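Local atomic coordinates of nitrate transport protein (Parabacteroides distasonis, PDB entry 3HN0), a protein that probably serves as the substrate-binding component of an ABC transporter, perhaps for nitrate or a related small solute. Residues T106-R118 with D169-Q183. Residues are numbered along the deposited sequence; the frame is centred on the assembly and turned at random.
Sequences TTPDILTRYYLGR and DLNHLTDNDTLGFAQ
Y114 and R118, one helical turn apart, both reach for the carbonyl oxygen of L173. The phenol grips it from the helix: Y114 OH donates to L173 O at 2.7 Å, tilted 22° from the carbonyl plane, and that oxygen lies at the edge of the ring. R118 adds a weak bond from NH1 to the same oxygen; its chain, bent at chi3 (126°), also carries NH1 to 2.7 Å from H172 O. Beside R118, D175 contributes opposite charge, without an N-H aimed at it.

One turn back from Y114, L111 divides its methyls. CD2 sits over a face of the F181 ring, 4.1 Å from its centroid, while CD1 packs on the Q183 amide, 3.4 Å from CD. Y114 CE2 meets the edge of F181. On the flank, L170 sets CD1 squarely over the Y115 ring centre, 3.7 Å from the centroid and 6° off the normal.

Two waters bridge the segments: one donates to both L111 O and L170 O, the other joins the T107 hydroxyl OG1 to Q183 O. Behind this shell the loop ties itself down. D169 OD1 accepts from N171 N in an Asx turn, D169 OD2 holds H172 NE2, and D177 OD2 takes L173 N at 3.1 Å through its anti lone pair.

Helix 107-119 packs on a connection between two lobes, running from strand 165-169 of the three-stranded sheet to strand 184-188 of the mixed sheet, consistent with the two-lobed fold of substrate-binding proteins. L170 and T112 both pack on V148 of strand 146-149, while T107 and F181 touch helix 251-264.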
loop_
_atom_site.group_PDB
_atom_site.type_symbol
_atom_site.label_atom_id
_atom_site.label_comp_id
_atom_site.label_asym_id
_atom_site.label_seq_id
_atom_site.Cartn_x
_atom_site.Cartn_y
_atom_site.Cartn_z
ATOM N N THR A 106 3.828 -5.893 21.705
ATOM C CA THR A 106 4.774 -5.633 20.614
ATOM C C THR A 106 4.001 -5.470 19.311
ATOM O O THR A 106 2.772 -5.451 19.322
ATOM C CB THR A 106 5.843 -6.738 20.480
ATOM O OG1 THR A 106 5.247 -7.942 19.961
ATOM C CG2 THR A 106 6.531 -7.029 21.831
ATOM N N THR A 107 4.725 -5.331 18.197
ATOM C CA THR A 107 4.107 -5.026 16.899
ATOM C C THR A 107 2.826 -5.847 16.571
ATOM O O THR A 107 1.791 -5.277 16.296
ATOM C CB THR A 107 5.138 -5.088 15.786
ATOM O OG1 THR A 107 6.230 -4.208 16.126
ATOM C CG2 THR A 107 4.527 -4.619 14.480
ATOM N N PRO A 108 2.911 -7.191 16.545
ATOM C CA PRO A 108 1.708 -7.942 16.141
ATOM C C PRO A 108 0.466 -7.652 16.965
ATOM O O PRO A 108 -0.645 -7.560 16.442
ATOM C CB PRO A 108 2.122 -9.415 16.289
ATOM C CG PRO A 108 3.343 -9.422 17.140
ATOM C CD PRO A 108 4.045 -8.086 16.832
ATOM N N ASP A 109 0.625 -7.484 18.266
ATOM C CA ASP A 109 -0.473 -7.134 19.151
ATOM C C ASP A 109 -1.085 -5.743 18.832
ATOM O O ASP A 109 -2.291 -5.585 18.601
ATOM C CB ASP A 109 0.080 -7.143 20.590
ATOM C CG ASP A 109 -0.959 -6.844 21.632
ATOM O OD1 ASP A 109 -2.163 -6.920 21.308
ATOM O OD2 ASP A 109 -0.557 -6.555 22.792
ATOM N N ILE A 110 -0.226 -4.737 18.775
ATOM C CA ILE A 110 -0.661 -3.371 18.484
ATOM C C ILE A 110 -1.382 -3.254 17.139
ATOM O O ILE A 110 -2.454 -2.650 17.052
ATOM C CB ILE A 110 0.485 -2.364 18.589
ATOM C CG1 ILE A 110 0.999 -2.287 20.026
ATOM C CG2 ILE A 110 -0.013 -0.958 18.100
ATOM C CD1 ILE A 110 2.484 -1.911 20.174
ATOM N N LEU A 111 -0.820 -3.879 16.106
ATOM C CA LEU A 111 -1.426 -3.853 14.782
ATOM C C LEU A 111 -2.760 -4.588 14.723
ATOM O O LEU A 111 -3.656 -4.211 13.945
ATOM C CB LEU A 111 -0.457 -4.368 13.705
ATOM C CG LEU A 111 0.751 -3.407 13.467
ATOM C CD1 LEU A 111 1.574 -3.862 12.255
ATOM C CD2 LEU A 111 0.327 -1.950 13.317
ATOM N N THR A 112 -2.900 -5.640 15.505
ATOM C CA THR A 112 -4.163 -6.358 15.561
ATOM C C THR A 112 -5.186 -5.441 16.228
ATOM O O THR A 112 -6.289 -5.291 15.732
ATOM C CB THR A 112 -4.006 -7.691 16.345
ATOM O OG1 THR A 112 -3.054 -8.518 15.640
ATOM C CG2 THR A 112 -5.322 -8.438 16.443
ATOM N N ARG A 113 -4.796 -4.796 17.317
ATOM C CA ARG A 113 -5.720 -3.872 17.980
ATOM C C ARG A 113 -6.112 -2.729 17.042
ATOM O O ARG A 113 -7.270 -2.344 16.971
ATOM C CB ARG A 113 -5.108 -3.355 19.283
ATOM C CG ARG A 113 -5.137 -4.409 20.400
ATOM C CD ARG A 113 -4.751 -3.779 21.721
ATOM N NE ARG A 113 -3.336 -3.946 22.013
ATOM C CZ ARG A 113 -2.578 -3.080 22.677
ATOM N NH1 ARG A 113 -3.068 -1.913 23.087
ATOM N NH2 ARG A 113 -1.304 -3.381 22.911
ATOM N N TYR A 114 -5.149 -2.242 16.253
ATOM C CA TYR A 114 -5.444 -1.177 15.311
ATOM C C TYR A 114 -6.467 -1.604 14.254
ATOM O O TYR A 114 -7.421 -0.863 13.904
ATOM C CB TYR A 114 -4.142 -0.710 14.651
ATOM C CG TYR A 114 -4.392 0.227 13.499
ATOM C CD1 TYR A 114 -4.821 1.529 13.728
ATOM C CD2 TYR A 114 -4.197 -0.183 12.151
ATOM C CE1 TYR A 114 -5.071 2.395 12.691
ATOM C CE2 TYR A 114 -4.459 0.702 11.094
ATOM C CZ TYR A 114 -4.894 1.993 11.385
ATOM O OH TYR A 114 -5.156 2.903 10.380
ATOM N N TYR A 115 -6.225 -2.790 13.693
ATOM C CA TYR A 115 -7.101 -3.356 12.677
ATOM C C TYR A 115 -8.525 -3.549 13.214
ATOM O O TYR A 115 -9.467 -3.173 12.564
ATOM C CB TYR A 115 -6.546 -4.714 12.178
ATOM C CG TYR A 115 -7.489 -5.399 11.232
ATOM C CD1 TYR A 115 -7.523 -5.047 9.898
ATOM C CD2 TYR A 115 -8.367 -6.379 11.682
ATOM C CE1 TYR A 115 -8.425 -5.658 9.017
ATOM C CE2 TYR A 115 -9.264 -6.992 10.790
ATOM C CZ TYR A 115 -9.262 -6.615 9.478
ATOM O OH TYR A 115 -10.128 -7.182 8.584
ATOM N N LEU A 116 -8.653 -4.091 14.401
ATOM C CA LEU A 116 -9.981 -4.339 14.970
ATOM C C LEU A 116 -10.712 -3.019 15.192
ATOM O O LEU A 116 -11.886 -2.895 14.853
ATOM C CB LEU A 116 -9.880 -5.142 16.246
ATOM C CG LEU A 116 -9.372 -6.596 16.115
ATOM C CD1 LEU A 116 -9.197 -7.216 17.526
ATOM C CD2 LEU A 116 -10.263 -7.469 15.239
ATOM N N GLY A 117 -10.011 -2.018 15.712
ATOM C CA GLY A 117 -10.616 -0.679 15.863
ATOM C C GLY A 117 -11.054 -0.047 14.552
ATOM O O GLY A 117 -12.175 0.465 14.420
ATOM N N ARG A 118 -10.163 -0.067 13.570
ATOM C CA ARG A 118 -10.429 0.486 12.244
ATOM C C ARG A 118 -11.644 -0.198 11.572
ATOM O O ARG A 118 -12.461 0.444 10.916
ATOM C CB ARG A 118 -9.163 0.285 11.375
ATOM C CG ARG A 118 -9.320 0.517 9.889
ATOM C CD ARG A 118 -8.039 0.117 9.114
ATOM N NE ARG A 118 -8.325 -0.843 8.039
ATOM C CZ ARG A 118 -7.417 -1.362 7.216
ATOM N NH1 ARG A 118 -6.147 -1.007 7.303
ATOM N NH2 ARG A 118 -7.786 -2.233 6.284
ATOM N N ASP A 169 -5.869 -9.207 5.808
ATOM C CA ASP A 169 -4.492 -8.797 5.720
ATOM C C ASP A 169 -4.341 -7.649 6.689
ATOM O O ASP A 169 -5.042 -6.651 6.545
ATOM C CB ASP A 169 -4.284 -8.397 4.266
ATOM C CG ASP A 169 -2.896 -7.834 3.970
ATOM O OD1 ASP A 169 -2.230 -7.340 4.882
ATOM O OD2 ASP A 169 -2.489 -7.869 2.781
ATOM N N LEU A 170 -3.472 -7.797 7.676
ATOM C CA LEU A 170 -3.330 -6.808 8.752
ATOM C C LEU A 170 -2.142 -5.871 8.570
ATOM O O LEU A 170 -1.683 -5.218 9.526
ATOM C CB LEU A 170 -3.273 -7.522 10.119
ATOM C CG LEU A 170 -4.639 -7.707 10.762
ATOM C CD1 LEU A 170 -5.612 -8.372 9.801
ATOM C CD2 LEU A 170 -4.488 -8.479 12.070
ATOM N N ASN A 171 -1.645 -5.799 7.346
ATOM C CA ASN A 171 -0.410 -5.087 7.074
ATOM C C ASN A 171 -0.554 -3.655 6.543
ATOM O O ASN A 171 0.445 -3.042 6.175
ATOM C CB ASN A 171 0.487 -5.884 6.113
ATOM C CG ASN A 171 0.827 -7.276 6.636
ATOM O OD1 ASN A 171 1.491 -7.411 7.645
ATOM N ND2 ASN A 171 0.299 -8.302 5.974
ATOM N N HIS A 172 -1.769 -3.111 6.519
ATOM C CA HIS A 172 -1.987 -1.818 5.877
ATOM C C HIS A 172 -2.607 -0.809 6.804
ATOM O O HIS A 172 -3.503 -1.128 7.580
ATOM C CB HIS A 172 -2.866 -1.975 4.624
ATOM C CG HIS A 172 -2.406 -3.037 3.690
ATOM N ND1 HIS A 172 -1.433 -2.829 2.733
ATOM C CD2 HIS A 172 -2.814 -4.317 3.541
ATOM C CE1 HIS A 172 -1.250 -3.950 2.051
ATOM N NE2 HIS A 172 -2.064 -4.870 2.531
ATOM N N LEU A 173 -2.187 0.446 6.659
ATOM C CA LEU A 173 -2.783 1.557 7.454
ATOM C C LEU A 173 -4.241 1.792 7.052
ATOM O O LEU A 173 -5.121 1.918 7.908
ATOM C CB LEU A 173 -1.963 2.850 7.256
ATOM C CG LEU A 173 -2.399 4.000 8.181
ATOM C CD1 LEU A 173 -1.753 3.805 9.550
ATOM C CD2 LEU A 173 -2.029 5.378 7.584
ATOM N N THR A 174 -4.484 1.816 5.741
ATOM C CA THR A 174 -5.769 2.134 5.140
ATOM C C THR A 174 -5.892 1.265 3.915
ATOM O O THR A 174 -4.903 0.641 3.497
ATOM C CB THR A 174 -5.774 3.650 4.666
ATOM O OG1 THR A 174 -4.726 3.888 3.688
ATOM C CG2 THR A 174 -5.559 4.592 5.845
ATOM N N ASP A 175 -7.055 1.251 3.269
ATOM C CA ASP A 175 -7.174 0.581 1.949
ATOM C C ASP A 175 -6.340 1.148 0.803
ATOM O O ASP A 175 -5.685 0.387 0.084
ATOM C CB ASP A 175 -8.627 0.494 1.548
ATOM C CG ASP A 175 -9.308 -0.622 2.253
ATOM O OD1 ASP A 175 -8.955 -1.783 1.921
ATOM O OD2 ASP A 175 -10.123 -0.334 3.162
ATOM N N ASN A 176 -6.310 2.463 0.616
ATOM C CA ASN A 176 -5.393 3.016 -0.406
ATOM C C ASN A 176 -3.885 2.763 -0.120
ATOM O O ASN A 176 -3.039 3.126 -0.942
ATOM C CB ASN A 176 -5.673 4.515 -0.682
ATOM N N ASP A 177 -3.541 2.106 0.993
ATOM C CA ASP A 177 -2.144 1.889 1.362
ATOM C C ASP A 177 -1.778 0.484 0.860
ATOM O O ASP A 177 -1.743 -0.414 1.668
ATOM C CB ASP A 177 -1.967 2.024 2.912
ATOM C CG ASP A 177 -0.455 1.866 3.416
ATOM O OD1 ASP A 177 0.394 2.252 2.615
ATOM O OD2 ASP A 177 -0.110 1.356 4.580
ATOM N N THR A 178 -1.495 0.274 -0.447
ATOM C CA THR A 178 -1.042 -1.059 -0.911
ATOM C C THR A 178 0.329 -1.413 -0.366
ATOM O O THR A 178 0.671 -2.597 -0.312
ATOM C CB THR A 178 -1.001 -1.271 -2.490
ATOM O OG1 THR A 178 -0.025 -0.417 -3.087
ATOM C CG2 THR A 178 -2.367 -1.015 -3.100
ATOM N N LEU A 179 1.123 -0.420 0.012
ATOM C CA LEU A 179 2.483 -0.698 0.509
ATOM C C LEU A 179 2.424 -1.355 1.884
ATOM O O LEU A 179 3.093 -2.357 2.127
ATOM C CB LEU A 179 3.355 0.569 0.587
ATOM C CG LEU A 179 4.771 0.397 1.159
ATOM C CD1 LEU A 179 5.571 -0.527 0.293
ATOM C CD2 LEU A 179 5.561 1.727 1.360
ATOM N N GLY A 180 1.599 -0.825 2.766
ATOM C CA GLY A 180 1.616 -1.323 4.154
ATOM C C GLY A 180 2.783 -0.911 5.021
ATOM O O GLY A 180 3.657 -0.141 4.627
ATOM N N PHE A 181 2.757 -1.393 6.264
ATOM C CA PHE A 181 3.620 -0.867 7.289
ATOM C C PHE A 181 5.088 -1.280 7.151
ATOM O O PHE A 181 5.380 -2.413 6.927
ATOM C CB PHE A 181 3.182 -1.353 8.678
ATOM C CG PHE A 181 1.772 -0.989 9.054
ATOM C CD1 PHE A 181 1.414 0.321 9.282
ATOM C CD2 PHE A 181 0.822 -1.977 9.224
ATOM C CE1 PHE A 181 0.127 0.646 9.677
ATOM C CE2 PHE A 181 -0.462 -1.654 9.606
ATOM C CZ PHE A 181 -0.812 -0.352 9.817
ATOM N N ALA A 182 5.996 -0.348 7.403
ATOM C CA ALA A 182 7.407 -0.658 7.473
ATOM C C ALA A 182 7.718 -1.229 8.875
ATOM O O ALA A 182 8.235 -0.538 9.752
ATOM C CB ALA A 182 8.236 0.565 7.114
ATOM N N GLN A 183 7.409 -2.507 9.073
ATOM C CA GLN A 183 7.492 -3.138 10.418
ATOM C C GLN A 183 8.822 -3.778 10.702
ATOM O O GLN A 183 9.073 -4.124 11.838
ATOM C CB GLN A 183 6.453 -4.274 10.632
ATOM C CG GLN A 183 5.152 -4.043 10.092
ATOM C CD GLN A 183 4.200 -5.111 10.454
ATOM O OE1 GLN A 183 4.328 -5.755 11.516
ATOM N NE2 GLN A 183 3.236 -5.330 9.586
HETATM O O HOH W 1 8.218 -3.263 14.506
HETATM O O HOH W 2 -3.240 -3.724 11.222
#